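Local coordinates for protein mannan endo-1,6-alpha-mannosidase (Chaetomium thermophilum, PDB 6RY0) that probably acts on alpha-1,6-mannosidic linkages as a glycoside hydrolase family 76 transglycosidase that transfers GPI-anchored glycoproteins into the fungal cell wall, at residues G57-I62 / L107-P112; E142-N147 / P409-E414; V242-H247 / S261-L266. All blocks are in the same frame, centred on the assembly; numbering follows the deposited sequence.

Contact 1 of 3, residues G57-I62 / L107-P112; sequences GEIPGI and LHQVGP
At Ile59 the loop 57-62 first meets the end of helix 99-108. The CG2 branch of Ile59 approaches Gln109 NE2 to 3.6 Å and meets the His108 imidazole obliquely near CD2. Ile59 also starts a type II beta turn that runs to Ile62, and Pro60, its second residue, makes the principal contacts. The pyrrolidine is laid over one face of the His108 ring as a CH-pi contact, with Pro60 CD 3.7 Å from the ring centroid and practically on the ring normal. His108 carries CG anti to its backbone N (chi1 -166°), which swings the imidazole out against the proline. Gln109 NE2 donates to Pro60 O over 2.9 Å, nearly straight at 169°. NE2 lies in the plane of the carbonyl, and the oxygen in that of the Gln109 amide. Gly61 follows at positive phi; any CB here would collide with Gln109 CG, and Gly61 N is bound to the hydroxyl of Tyr51. Ile62 closes the turn, with CG2 3.9 Å from Gln109 NE2. Since Gln109 OE1 accepts from Trp76 NE1, both ends of the amide are held and its flip is fixed; with an alanine here, Pro60 O and the Trp76 indole would probably lose these partners and a gap would open beside the turn. The Gln109 side chain is about 10 Å from that of Asp129, a second calcium site unoccupied in this chain. The contact pins the loop between helices 33-48 and 76-93 to the C-terminal end of helix 99-108, with Trp76 at the start of helix 76-93 as third party.

Contact 2 of 3, residues E142-N147 / P409-E414; sequences ENKFPN and PPATNE
Glu142 sets its CG anti to the carbonyl carbon (chi1 -70°), which lays CB and CG against the ring of Pro410, and the extended chain beyond carries the carboxylate on to a salt bridge with Arg208. The closest of these aliphatic approaches is Glu142 CB to Pro410 CB, 3.9 Å. The same proline also touches Val333, Gln336 and Ile337, and so lies between the end of helix 127-142 and helix 323-337. The polar centre is the main-chain oxygen of Glu142. Ala411 N donates to Glu142 O over 2.8 Å, almost straight at 172°, and arrives in the carbonyl plane on a lone pair. A second donor is an ordered water 2.8 Å from Glu142 O, which also donates to Pro409 O at 2.8 Å and so closes a small bridge beside the direct bond. Such an oxygen is available because the helix stops here: Lys144 has positive phi and ends helix 127-142 in a Schellman motif, within the (alpha/alpha)6 barrel expected of family 76. The two donors would probably offset part of the negative charge density at this helix terminus. Ala411 CB points toward the helix end and sits 3.4 Å from Glu142 O, while Lys144 CG passes 4.2 Å from Ala411 CB on its way to a weak bond between Lys144 NZ and the carbonyl of Thr415. An ST turn follows Ala411, Thr412 OG1 accepting from Glu414 N at 3.0 Å.

Contact 3 of 3, residues V242-H247 / S261-L266; sequences VYDGGH and SYNAAL
Val242 O accepts from two ordered waters, one of which ties it to the amide of Asn263. This is a water-mediated joint between helix 261-278 of the helical barrel and the chain that enters strand 245-247, which pairs with strand 193-195. The shorter of the two bonds brings a water 2.7 Å from Val242 O, and this water accepts weakly from Ala264 N. The other water donates to Val242 O at 2.9 Å and lies 3.0 Å from Asn263 ND2, which is its donor. A third accepts from Asn263 ND2 at 3.1 Å, gives a bond to Asp244 O at 2.8 Å, and makes a weak one to Asp244 OD1. The direct approach of Asp244 OD1 to Asn263 ND2 is 3.5 Å, with carboxylate and amide planes 50° apart, and no hydrogen bond joins them. A chi1 of -164° turns the Asp244 carboxylate opposite its own backbone N, which places OD1 this close. There OD1 takes a further water, shared with Tyr262 OH, while OD2 is bound by the hydroxyl of Tyr193. Beside the waters the contact is apolar: the two methyls of Val242 divide between Asn263 and Ala264, CG1 reaching 3.9 Å from Asn263 CB and CG2 3.8 Å from Ala264 CB.

How the contacts relate
All three contacts join loops to helix termini or flanks within one family 76 unit, but none touches another. Contacts 1 and 2 come nearest, with about 7 Å between their closest atoms, and each anchors a loop at the C-terminal end of a helix, 99-108 in the first and 127-142 in the second. Contact 3 is nested in the chain between the segments of contact 2 and lies across the chain's centre from both others. Contact 1 is partly exposed and relies on a side-chain amide and a ring face; contact 2, more buried, adds Glu142-Pro410 packing to a main-chain bond and one water; contact 3, also buried, combines several waters with the Val242 methyls.

Contact 1 of 3, residues G57-I62 / L107-P112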
loop_
_atom_site.group_PDB
_atom_site.type_symbol
_atom_site.label_atom_id
_atom_site.label_comp_id
_atom_site.label_asym_id
_atom_site.label_seq_id
_atom_site.Cartn_x
_atom_site.Cartn_y
_atom_site.Cartn_z
ATOM N N GLY A 57 -3.602 -5.816 -27.165
ATOM C CA GLY A 57 -4.777 -4.970 -27.157
ATOM C C GLY A 57 -5.221 -4.460 -25.794
ATOM O O GLY A 57 -6.116 -3.627 -25.735
ATOM N N GLU A 58 -4.591 -4.920 -24.714
ATOM C CA GLU A 58 -4.980 -4.505 -23.368
ATOM C C GLU A 58 -3.985 -3.479 -22.828
ATOM O O GLU A 58 -2.943 -3.237 -23.425
ATOM C CB GLU A 58 -5.049 -5.711 -22.445
ATOM C CG GLU A 58 -5.952 -6.839 -22.946
ATOM C CD GLU A 58 -7.429 -6.549 -22.817
ATOM O OE1 GLU A 58 -7.809 -5.567 -22.161
ATOM O OE2 GLU A 58 -8.231 -7.338 -23.357
ATOM N N ILE A 59 -4.319 -2.888 -21.689
ATOM C CA ILE A 59 -3.535 -1.824 -21.099
ATOM C C ILE A 59 -2.679 -2.343 -19.941
ATOM O O ILE A 59 -3.201 -2.787 -18.930
ATOM C CB ILE A 59 -4.487 -0.737 -20.565
ATOM C CG1 ILE A 59 -5.386 -0.185 -21.672
ATOM C CG2 ILE A 59 -3.695 0.375 -19.882
ATOM C CD1 ILE A 59 -6.398 0.824 -21.180
ATOM N N PRO A 60 -1.356 -2.273 -20.074
ATOM C CA PRO A 60 -0.536 -2.729 -18.954
ATOM C C PRO A 60 -0.735 -1.913 -17.691
ATOM O O PRO A 60 -0.882 -0.699 -17.740
ATOM C CB PRO A 60 0.889 -2.618 -19.480
ATOM C CG PRO A 60 0.751 -2.632 -20.995
ATOM C CD PRO A 60 -0.546 -1.954 -21.261
ATOM N N GLY A 61 -0.660 -2.600 -16.565
ATOM C CA GLY A 61 -0.606 -1.965 -15.270
ATOM C C GLY A 61 -1.931 -1.840 -14.546
ATOM O O GLY A 61 -1.928 -1.419 -13.398
ATOM N N ILE A 62 -3.040 -2.181 -15.187
ATOM C CA ILE A 62 -4.331 -2.118 -14.539
ATOM C C ILE A 62 -5.008 -3.470 -14.529
ATOM O O ILE A 62 -4.810 -4.302 -15.420
ATOM C CB ILE A 62 -5.292 -1.066 -15.168
ATOM C CG1 ILE A 62 -5.543 -1.358 -16.650
ATOM C CG2 ILE A 62 -4.753 0.330 -14.946
ATOM C CD1 ILE A 62 -6.687 -0.535 -17.247
ATOM N N LEU A 107 5.806 0.724 -15.727
ATOM C CA LEU A 107 6.290 1.764 -16.621
ATOM C C LEU A 107 5.173 2.356 -17.452
ATOM O O LEU A 107 5.248 3.521 -17.854
ATOM C CB LEU A 107 7.362 1.202 -17.521
ATOM C CG LEU A 107 8.695 0.914 -16.833
ATOM C CD1 LEU A 107 9.658 0.250 -17.782
ATOM C CD2 LEU A 107 9.313 2.174 -16.253
ATOM N N HIS A 108 4.131 1.591 -17.757
ATOM C CA HIS A 108 3.093 2.094 -18.640
ATOM C C HIS A 108 2.303 3.220 -18.012
ATOM O O HIS A 108 1.766 4.060 -18.720
ATOM C CB HIS A 108 2.149 0.955 -19.046
ATOM C CG HIS A 108 1.263 1.301 -20.188
ATOM N ND1 HIS A 108 1.680 1.198 -21.492
ATOM C CD2 HIS A 108 -0.009 1.767 -20.232
ATOM C CE1 HIS A 108 0.700 1.574 -22.288
ATOM N NE2 HIS A 108 -0.336 1.925 -21.554
ATOM N N GLN A 109 2.227 3.242 -16.678
ATOM C CA GLN A 109 1.306 4.120 -15.953
ATOM C C GLN A 109 1.972 5.402 -15.415
ATOM O O GLN A 109 1.320 6.149 -14.690
ATOM C CB GLN A 109 0.633 3.349 -14.831
ATOM C CG GLN A 109 -0.289 2.235 -15.369
ATOM C CD GLN A 109 -1.418 2.763 -16.217
ATOM O OE1 GLN A 109 -1.837 3.909 -16.064
ATOM N NE2 GLN A 109 -1.933 1.938 -17.113
ATOM N N VAL A 110 3.231 5.674 -15.798
ATOM C CA VAL A 110 3.977 6.761 -15.171
ATOM C C VAL A 110 3.535 8.153 -15.604
ATOM O O VAL A 110 3.827 9.122 -14.920
ATOM C CB VAL A 110 5.480 6.634 -15.431
ATOM C CG1 VAL A 110 6.019 5.323 -14.845
ATOM C CG2 VAL A 110 5.842 6.774 -16.928
ATOM N N GLY A 111 2.837 8.278 -16.726
ATOM C CA GLY A 111 2.434 9.578 -17.230
ATOM C C GLY A 111 3.554 10.263 -17.998
ATOM O O GLY A 111 4.718 9.904 -17.890
ATOM N N PRO A 112 3.212 11.305 -18.746
ATOM C CA PRO A 112 4.196 12.010 -19.565
ATOM C C PRO A 112 5.305 12.650 -18.728
ATOM O O PRO A 112 6.396 12.880 -19.249
ATOM C CB PRO A 112 3.322 13.041 -20.331
ATOM C CG PRO A 112 2.118 13.228 -19.481
ATOM C CD PRO A 112 1.854 11.843 -18.965
#

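Contact 2 of 3, residues E142-N147 / P409-E414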
loop_
_atom_site.group_PDB
_atom_site.type_symbol
_atom_site.label_atom_id
_atom_site.label_comp_id
_atom_site.label_asym_id
_atom_site.label_seq_id
_atom_site.Cartn_x
_atom_site.Cartn_y
_atom_site.Cartn_z
ATOM N N GLU A 142 13.776 -0.337 -3.020
ATOM C CA GLU A 142 14.172 -1.018 -1.785
ATOM C C GLU A 142 14.486 -2.479 -1.979
ATOM O O GLU A 142 15.335 -3.046 -1.277
ATOM C CB GLU A 142 13.028 -0.898 -0.755
ATOM C CG GLU A 142 12.838 0.504 -0.208
ATOM C CD GLU A 142 11.490 0.726 0.447
ATOM O OE1 GLU A 142 10.590 -0.134 0.302
ATOM O OE2 GLU A 142 11.309 1.803 1.088
ATOM N N ASN A 143 13.780 -3.111 -2.891
ATOM C CA ASN A 143 13.905 -4.552 -3.108
ATOM C C ASN A 143 14.908 -4.886 -4.215
ATOM O O ASN A 143 15.092 -6.039 -4.555
ATOM C CB ASN A 143 12.533 -5.159 -3.409
ATOM C CG ASN A 143 11.657 -5.263 -2.188
ATOM O OD1 ASN A 143 12.060 -4.889 -1.099
ATOM N ND2 ASN A 143 10.418 -5.758 -2.368
ATOM N N LYS A 144 15.549 -3.879 -4.793
ATOM C CA LYS A 144 16.496 -4.079 -5.895
ATOM C C LYS A 144 15.820 -4.776 -7.074
ATOM O O LYS A 144 16.416 -5.578 -7.773
ATOM C CB LYS A 144 17.768 -4.789 -5.422
ATOM C CG LYS A 144 18.493 -4.021 -4.360
ATOM C CD LYS A 144 19.752 -4.705 -3.854
ATOM C CE LYS A 144 20.812 -4.849 -4.875
ATOM N NZ LYS A 144 22.006 -5.386 -4.190
ATOM N N PHE A 145 14.546 -4.447 -7.285
ATOM C CA PHE A 145 13.820 -4.954 -8.456
ATOM C C PHE A 145 14.580 -4.500 -9.705
ATOM O O PHE A 145 15.057 -3.365 -9.765
ATOM C CB PHE A 145 12.395 -4.400 -8.411
ATOM C CG PHE A 145 11.428 -5.025 -9.364
ATOM C CD1 PHE A 145 11.033 -6.333 -9.211
ATOM C CD2 PHE A 145 10.839 -4.285 -10.347
ATOM C CE1 PHE A 145 10.116 -6.904 -10.054
ATOM C CE2 PHE A 145 9.917 -4.836 -11.184
ATOM C CZ PHE A 145 9.568 -6.157 -11.048
ATOM N N PRO A 146 14.696 -5.353 -10.726
ATOM C CA PRO A 146 15.495 -4.943 -11.882
ATOM C C PRO A 146 15.116 -3.587 -12.432
ATOM O O PRO A 146 13.943 -3.214 -12.511
ATOM C CB PRO A 146 15.228 -6.063 -12.899
ATOM C CG PRO A 146 14.994 -7.275 -12.017
ATOM C CD PRO A 146 14.222 -6.747 -10.836
ATOM N N ASN A 147 16.121 -2.833 -12.828
ATOM C CA ASN A 147 15.908 -1.485 -13.312
ATOM C C ASN A 147 15.272 -1.468 -14.678
ATOM O O ASN A 147 15.627 -2.270 -15.538
ATOM C CB ASN A 147 17.235 -0.745 -13.404
ATOM C CG ASN A 147 17.865 -0.463 -12.063
ATOM O OD1 ASN A 147 17.185 -0.312 -11.038
ATOM N ND2 ASN A 147 19.181 -0.349 -12.053
ATOM N N PRO A 409 16.445 -7.077 4.241
ATOM C CA PRO A 409 15.710 -5.862 4.581
ATOM C C PRO A 409 15.705 -4.904 3.398
ATOM O O PRO A 409 16.512 -5.057 2.460
ATOM C CB PRO A 409 16.524 -5.301 5.733
ATOM C CG PRO A 409 17.928 -5.761 5.450
ATOM C CD PRO A 409 17.778 -7.122 4.869
ATOM N N PRO A 410 14.826 -3.891 3.432
ATOM C CA PRO A 410 14.874 -2.871 2.382
ATOM C C PRO A 410 16.289 -2.313 2.240
ATOM O O PRO A 410 16.945 -1.994 3.241
ATOM C CB PRO A 410 13.906 -1.794 2.900
ATOM C CG PRO A 410 13.148 -2.416 3.993
ATOM C CD PRO A 410 13.808 -3.617 4.465
ATOM N N ALA A 411 16.741 -2.180 1.008
ATOM C CA ALA A 411 18.040 -1.581 0.717
ATOM C C ALA A 411 17.967 -0.067 0.907
ATOM O O ALA A 411 16.894 0.550 0.804
ATOM C CB ALA A 411 18.440 -1.894 -0.706
ATOM N N THR A 412 19.129 0.517 1.159
ATOM C CA THR A 412 19.328 1.947 1.042
ATOM C C THR A 412 20.194 2.204 -0.196
ATOM O O THR A 412 20.570 1.262 -0.917
ATOM C CB THR A 412 19.998 2.556 2.255
ATOM O OG1 THR A 412 21.377 2.175 2.264
ATOM C CG2 THR A 412 19.322 2.166 3.587
ATOM N N ASN A 413 20.563 3.466 -0.431
ATOM C CA ASN A 413 21.465 3.776 -1.514
ATOM C C ASN A 413 22.859 3.168 -1.315
ATOM O O ASN A 413 23.647 3.173 -2.242
ATOM C CB ASN A 413 21.547 5.269 -1.836
ATOM C CG ASN A 413 22.149 6.106 -0.746
ATOM O OD1 ASN A 413 22.741 5.620 0.226
ATOM N ND2 ASN A 413 22.039 7.415 -0.935
ATOM N N GLU A 414 23.160 2.606 -0.144
ATOM C CA GLU A 414 24.434 1.924 0.049
ATOM C C GLU A 414 24.566 0.691 -0.839
ATOM O O GLU A 414 25.656 0.411 -1.343
ATOM C CB GLU A 414 24.623 1.547 1.518
ATOM C CG GLU A 414 24.887 2.747 2.387
ATOM C CD GLU A 414 25.164 2.397 3.839
ATOM O OE1 GLU A 414 25.177 1.193 4.190
ATOM O OE2 GLU A 414 25.350 3.331 4.648
HETATM O O HOH W 1 16.189 -5.545 -0.269
#

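Contact 3 of 3, residues V242-H247 / S261-L266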
loop_
_atom_site.group_PDB
_atom_site.type_symbol
_atom_site.label_atom_id
_atom_site.label_comp_id
_atom_site.label_asym_id
_atom_site.label_seq_id
_atom_site.Cartn_x
_atom_site.Cartn_y
_atom_site.Cartn_z
ATOM N N VAL A 242 -6.679 4.984 14.505
ATOM C CA VAL A 242 -6.421 5.850 13.365
ATOM C C VAL A 242 -7.681 5.957 12.520
ATOM O O VAL A 242 -8.137 4.983 11.889
ATOM C CB VAL A 242 -5.217 5.365 12.544
ATOM C CG1 VAL A 242 -4.982 6.304 11.354
ATOM C CG2 VAL A 242 -3.966 5.288 13.420
ATOM N N TYR A 243 -8.297 7.127 12.585
ATOM C CA TYR A 243 -9.565 7.413 11.956
ATOM C C TYR A 243 -9.374 7.800 10.478
ATOM O O TYR A 243 -8.266 7.846 9.970
ATOM C CB TYR A 243 -10.253 8.538 12.747
ATOM C CG TYR A 243 -10.412 8.197 14.221
ATOM C CD1 TYR A 243 -10.987 7.007 14.617
ATOM C CD2 TYR A 243 -9.956 9.070 15.189
ATOM C CE1 TYR A 243 -11.125 6.698 15.955
ATOM C CE2 TYR A 243 -10.079 8.774 16.528
ATOM C CZ TYR A 243 -10.669 7.565 16.916
ATOM O OH TYR A 243 -10.825 7.216 18.243
ATOM N N ASP A 244 -10.482 8.035 9.805
ATOM C CA ASP A 244 -10.455 8.129 8.353
ATOM C C ASP A 244 -10.196 9.529 7.801
ATOM O O ASP A 244 -9.524 9.653 6.785
ATOM C CB ASP A 244 -11.753 7.574 7.753
ATOM C CG ASP A 244 -11.602 7.305 6.274
ATOM O OD1 ASP A 244 -10.858 6.334 5.968
ATOM O OD2 ASP A 244 -12.143 8.055 5.426
ATOM N N GLY A 245 -10.722 10.570 8.410
ATOM C CA GLY A 245 -10.556 11.916 7.869
ATOM C C GLY A 245 -11.593 12.890 8.395
ATOM O O GLY A 245 -12.349 12.538 9.299
ATOM N N GLY A 246 -11.579 14.090 7.824
ATOM C CA GLY A 246 -12.503 15.143 8.190
ATOM C C GLY A 246 -12.556 16.148 7.049
ATOM O O GLY A 246 -11.726 16.100 6.133
ATOM N N HIS A 247 -13.527 17.054 7.065
ATOM C CA HIS A 247 -13.738 17.986 5.966
ATOM C C HIS A 247 -13.300 19.400 6.300
ATOM O O HIS A 247 -13.509 19.909 7.424
ATOM C CB HIS A 247 -15.208 18.019 5.565
ATOM C CG HIS A 247 -15.695 16.729 4.995
ATOM N ND1 HIS A 247 -16.259 15.745 5.774
ATOM C CD2 HIS A 247 -15.701 16.256 3.726
ATOM C CE1 HIS A 247 -16.595 14.719 5.009
ATOM N NE2 HIS A 247 -16.260 15.002 3.760
ATOM N N SER A 261 -7.985 -0.805 8.257
ATOM C CA SER A 261 -6.738 -1.409 8.691
ATOM C C SER A 261 -5.523 -0.758 8.048
ATOM O O SER A 261 -4.490 -0.558 8.704
ATOM C CB SER A 261 -6.774 -2.895 8.370
ATOM O OG SER A 261 -6.787 -3.150 6.984
ATOM N N TYR A 262 -5.633 -0.424 6.771
ATOM C CA TYR A 262 -4.462 0.074 6.044
ATOM C C TYR A 262 -4.023 1.445 6.524
ATOM O O TYR A 262 -2.876 1.804 6.296
ATOM C CB TYR A 262 -4.670 0.037 4.517
ATOM C CG TYR A 262 -5.525 1.122 3.868
ATOM C CD1 TYR A 262 -6.622 1.710 4.507
ATOM C CD2 TYR A 262 -5.235 1.540 2.585
ATOM C CE1 TYR A 262 -7.403 2.674 3.891
ATOM C CE2 TYR A 262 -6.036 2.501 1.966
ATOM C CZ TYR A 262 -7.105 3.085 2.628
ATOM O OH TYR A 262 -7.883 4.055 2.045
ATOM N N ASN A 263 -4.901 2.227 7.124
ATOM C CA ASN A 263 -4.500 3.536 7.629
ATOM C C ASN A 263 -3.557 3.409 8.805
ATOM O O ASN A 263 -2.438 3.946 8.800
ATOM C CB ASN A 263 -5.728 4.389 8.003
ATOM C CG ASN A 263 -6.293 5.141 6.838
ATOM O OD1 ASN A 263 -5.552 5.541 5.936
ATOM N ND2 ASN A 263 -7.595 5.404 6.864
ATOM N N ALA A 264 -3.945 2.663 9.822
ATOM C CA ALA A 264 -3.050 2.454 10.960
ATOM C C ALA A 264 -1.794 1.726 10.517
ATOM O O ALA A 264 -0.692 2.058 10.964
ATOM C CB ALA A 264 -3.756 1.704 12.091
ATOM N N ALA A 265 -1.922 0.714 9.668
ATOM C CA ALA A 265 -0.748 -0.050 9.280
ATOM C C ALA A 265 0.234 0.794 8.465
ATOM O O ALA A 265 1.451 0.609 8.610
ATOM C CB ALA A 265 -1.136 -1.308 8.491
ATOM N N LEU A 266 -0.243 1.696 7.612
ATOM C CA LEU A 266 0.662 2.516 6.836
ATOM C C LEU A 266 1.404 3.487 7.748
ATOM O O LEU A 266 2.586 3.751 7.554
ATOM C CB LEU A 266 -0.093 3.249 5.718
ATOM C CG LEU A 266 0.810 3.965 4.708
ATOM C CD1 LEU A 266 1.922 3.079 4.188
ATOM C CD2 LEU A 266 -0.044 4.447 3.558
HETATM O O HOH W 2 -7.031 2.564 11.193
HETATM O O HOH W 3 -9.293 4.737 9.294
HETATM O O HOH W 4 -8.291 7.837 5.028
HETATM O O HOH W 5 -9.927 5.918 3.514
#